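Local coordinates for protein CRISPR-associated endoribonuclease Cse3 (Thermus thermophilus, PDB 2Y8Y) that cleaves CRISPR transcripts as an endoribonuclease to yield crRNA and, as a monomer, retains the processed RNA, at residues A128-E131 / R132-E136. Sequence-based numbering, arbitrary orientation.
Sequences AWLE and RRLEE. With nucleotides of chain B.
Trp129 and Arg133, one turn apart on helix 123-136 of a ferredoxin-like domain, form the tightly packed part of this RNA-binding surface. Arg133 CG sits over the centre of the tryptophan six-membered ring, 3.6 Å from its centroid, in a CH-pi contact. Bends at chi2 and chi3 (-57° and -59°) then carry the arginine chain past the indole to the RNA backbone. There Arg133 NH2 donates to OP2 of G15 of chain B at 2.8 Å, while OP1 of G14 of chain B lies over one face of the same guanidinium. Arg132 meets that OP1 differently, at its guanidinium edge and in plane, through a fairly straight NH1 bond of 2.8 Å (164°) and a weak one from NH2. Glu136 ties both arginines into a salt-bridge network: OE1 pairs with Arg132 NH1, whereas OE2 lies well out of the Arg133 guanidinium plane near NE, a pairing of charge alone. Leu130 and Leu134, also a turn apart, pack CG against CD1 at 3.9 Å and face the sheet, where Phe101, Leu103, Phe180 and Leu184 receive them. The backbone keeps the helical i to i+4 pattern, as in Arg133 N to Trp129 O. The solvent side is looser: OE1 of Glu131 and OE2 of Glu135 stand 5.5 Å apart, and one water donates to both, its bond to Glu131 weak. Another water bridges protein and RNA: it accepts from Trp129 NE1 at 2.9 Å, from Arg133 NH1 and weakly from Arg132 NH2, and donates to OP2 of G14 of chain B at 2.7 Å.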
loop_
_atom_site.group_PDB
_atom_site.type_symbol
_atom_site.label_atom_id
_atom_site.label_comp_id
_atom_site.label_asym_id
_atom_site.label_seq_id
_atom_site.Cartn_x
_atom_site.Cartn_y
_atom_site.Cartn_z
ATOM N N ALA A 128 -6.410 16.725 0.224
ATOM C CA ALA A 128 -6.135 17.311 -1.087
ATOM C C ALA A 128 -5.073 16.506 -1.830
ATOM O O ALA A 128 -5.157 16.311 -3.049
ATOM C CB ALA A 128 -5.712 18.780 -0.947
ATOM N N TRP A 129 -4.064 16.055 -1.094
ATOM C CA TRP A 129 -3.022 15.225 -1.667
ATOM C C TRP A 129 -3.643 13.944 -2.234
ATOM O O TRP A 129 -3.377 13.566 -3.380
ATOM C CB TRP A 129 -1.975 14.894 -0.599
ATOM C CG TRP A 129 -0.859 13.978 -1.064
ATOM C CD1 TRP A 129 0.308 14.368 -1.648
ATOM C CD2 TRP A 129 -0.793 12.549 -0.958
ATOM N NE1 TRP A 129 1.097 13.279 -1.918
ATOM C CE2 TRP A 129 0.445 12.144 -1.497
ATOM C CE3 TRP A 129 -1.670 11.566 -0.471
ATOM C CZ2 TRP A 129 0.840 10.807 -1.569
ATOM C CZ3 TRP A 129 -1.270 10.222 -0.532
ATOM C CH2 TRP A 129 -0.027 9.863 -1.081
ATOM N N LEU A 130 -4.471 13.270 -1.442
ATOM C CA LEU A 130 -5.110 12.039 -1.911
ATOM C C LEU A 130 -5.906 12.322 -3.183
ATOM O O LEU A 130 -5.828 11.563 -4.147
ATOM C CB LEU A 130 -6.038 11.478 -0.839
ATOM C CG LEU A 130 -6.812 10.235 -1.272
ATOM C CD1 LEU A 130 -5.885 9.023 -1.449
ATOM C CD2 LEU A 130 -7.845 9.982 -0.218
ATOM N N GLU A 131 -6.675 13.409 -3.189
ATOM C CA GLU A 131 -7.485 13.728 -4.366
ATOM C C GLU A 131 -6.614 13.916 -5.596
ATOM O O GLU A 131 -6.942 13.423 -6.689
ATOM C CB GLU A 131 -8.340 14.972 -4.126
ATOM C CG GLU A 131 -9.454 14.732 -3.132
ATOM C CD GLU A 131 -10.126 16.012 -2.671
ATOM O OE1 GLU A 131 -9.504 17.089 -2.786
ATOM O OE2 GLU A 131 -11.267 15.927 -2.165
ATOM N N ARG A 132 -5.517 14.645 -5.443
ATOM C CA ARG A 132 -4.620 14.892 -6.564
ATOM C C ARG A 132 -3.959 13.595 -7.048
ATOM O O ARG A 132 -3.873 13.355 -8.250
ATOM C CB ARG A 132 -3.546 15.921 -6.173
ATOM C CG ARG A 132 -2.643 16.322 -7.318
ATOM C CD ARG A 132 -1.560 17.316 -6.893
ATOM N NE ARG A 132 -0.661 16.764 -5.879
ATOM C CZ ARG A 132 0.270 15.846 -6.121
ATOM N NH1 ARG A 132 0.443 15.363 -7.344
ATOM N NH2 ARG A 132 1.038 15.408 -5.135
ATOM N N ARG A 133 -3.478 12.778 -6.119
ATOM C CA ARG A 133 -2.849 11.517 -6.495
ATOM C C ARG A 133 -3.831 10.627 -7.239
ATOM O O ARG A 133 -3.475 10.002 -8.251
ATOM C CB ARG A 133 -2.326 10.742 -5.276
ATOM C CG ARG A 133 -1.168 11.399 -4.493
ATOM C CD ARG A 133 0.057 11.701 -5.343
ATOM N NE ARG A 133 0.644 10.525 -5.983
ATOM C CZ ARG A 133 1.934 10.185 -5.877
ATOM N NH1 ARG A 133 2.761 10.894 -5.119
ATOM N NH2 ARG A 133 2.383 9.113 -6.500
ATOM N N LEU A 134 -5.056 10.539 -6.740
ATOM C CA LEU A 134 -6.039 9.657 -7.384
ATOM C C LEU A 134 -6.343 10.188 -8.776
ATOM O O LEU A 134 -6.380 9.438 -9.746
ATOM C CB LEU A 134 -7.320 9.565 -6.543
ATOM C CG LEU A 134 -7.176 8.737 -5.265
ATOM C CD1 LEU A 134 -8.473 8.762 -4.481
ATOM C CD2 LEU A 134 -6.763 7.307 -5.583
ATOM N N GLU A 135 -6.545 11.495 -8.891
ATOM C CA GLU A 135 -6.918 12.065 -10.173
ATOM C C GLU A 135 -5.797 11.903 -11.199
ATOM O O GLU A 135 -6.040 11.496 -12.344
ATOM C CB GLU A 135 -7.339 13.527 -10.002
ATOM C CG GLU A 135 -8.671 13.647 -9.306
ATOM C CD GLU A 135 -8.892 15.008 -8.686
ATOM O OE1 GLU A 135 -8.046 15.905 -8.902
ATOM O OE2 GLU A 135 -9.909 15.174 -7.979
ATOM N N GLU A 136 -4.558 12.190 -10.805
ATOM C CA GLU A 136 -3.475 12.037 -11.769
ATOM C C GLU A 136 -3.272 10.563 -12.108
ATOM O O GLU A 136 -2.749 10.234 -13.180
ATOM C CB GLU A 136 -2.175 12.664 -11.258
ATOM C CG GLU A 136 -1.558 11.975 -10.081
ATOM C CD GLU A 136 -0.261 12.636 -9.640
ATOM O OE1 GLU A 136 0.074 13.720 -10.175
ATOM O OE2 GLU A 136 0.424 12.053 -8.770
ATOM P P G B 14 3.690 13.785 -7.441
ATOM O OP1 G B 14 2.308 13.274 -7.355
ATOM O OP2 G B 14 4.388 14.156 -6.186
ATOM O "O5'" G B 14 4.603 12.792 -8.267
ATOM C "C5'" G B 14 4.187 12.332 -9.544
ATOM C "C4'" G B 14 5.301 11.627 -10.261
ATOM O "O4'" G B 14 6.405 12.540 -10.506
ATOM C "C3'" G B 14 5.957 10.491 -9.513
ATOM O "O3'" G B 14 5.176 9.318 -9.497
ATOM C "C2'" G B 14 7.265 10.349 -10.269
ATOM O "O2'" G B 14 7.048 9.750 -11.542
ATOM C "C1'" G B 14 7.622 11.823 -10.472
ATOM N N9 G B 14 8.422 12.312 -9.341
ATOM C C8 G B 14 8.018 13.025 -8.231
ATOM N N7 G B 14 8.998 13.209 -7.389
ATOM C C5 G B 14 10.086 12.551 -7.951
ATOM C C6 G B 14 11.419 12.393 -7.488
ATOM O O6 G B 14 11.929 12.816 -6.444
ATOM N N1 G B 14 12.186 11.640 -8.372
ATOM C C2 G B 14 11.726 11.107 -9.560
ATOM N N2 G B 14 12.611 10.413 -10.290
ATOM N N3 G B 14 10.488 11.255 -10.007
ATOM C C4 G B 14 9.734 11.979 -9.154
ATOM P P G B 15 5.263 8.306 -8.253
ATOM O OP1 G B 15 4.260 7.240 -8.506
ATOM O OP2 G B 15 5.157 9.093 -7.004
ATOM O "O5'" G B 15 6.730 7.712 -8.364
ATOM C "C5'" G B 15 7.075 6.842 -9.424
ATOM C "C4'" G B 15 8.538 6.497 -9.402
ATOM O "O4'" G B 15 9.349 7.703 -9.458
ATOM C "C3'" G B 15 9.052 5.814 -8.157
ATOM O "O3'" G B 15 8.648 4.465 -8.049
ATOM C "C2'" G B 15 10.549 5.997 -8.332
ATOM O "O2'" G B 15 11.031 5.176 -9.382
ATOM C "C1'" G B 15 10.587 7.454 -8.805
ATOM N N9 G B 15 10.712 8.362 -7.653
ATOM C C8 G B 15 9.753 9.108 -7.011
ATOM N N7 G B 15 10.226 9.728 -5.961
ATOM C C5 G B 15 11.553 9.342 -5.896
ATOM C C6 G B 15 12.568 9.686 -4.972
ATOM O O6 G B 15 12.489 10.428 -3.997
ATOM N N1 G B 15 13.779 9.061 -5.274
ATOM C C2 G B 15 13.980 8.204 -6.326
ATOM N N2 G B 15 15.220 7.696 -6.452
ATOM N N3 G B 15 13.049 7.883 -7.203
ATOM C C4 G B 15 11.864 8.483 -6.918
HETATM O O HOH W 1 3.200 13.345 -3.912
HETATM O O HOH W 2 -9.931 17.707 -6.037
#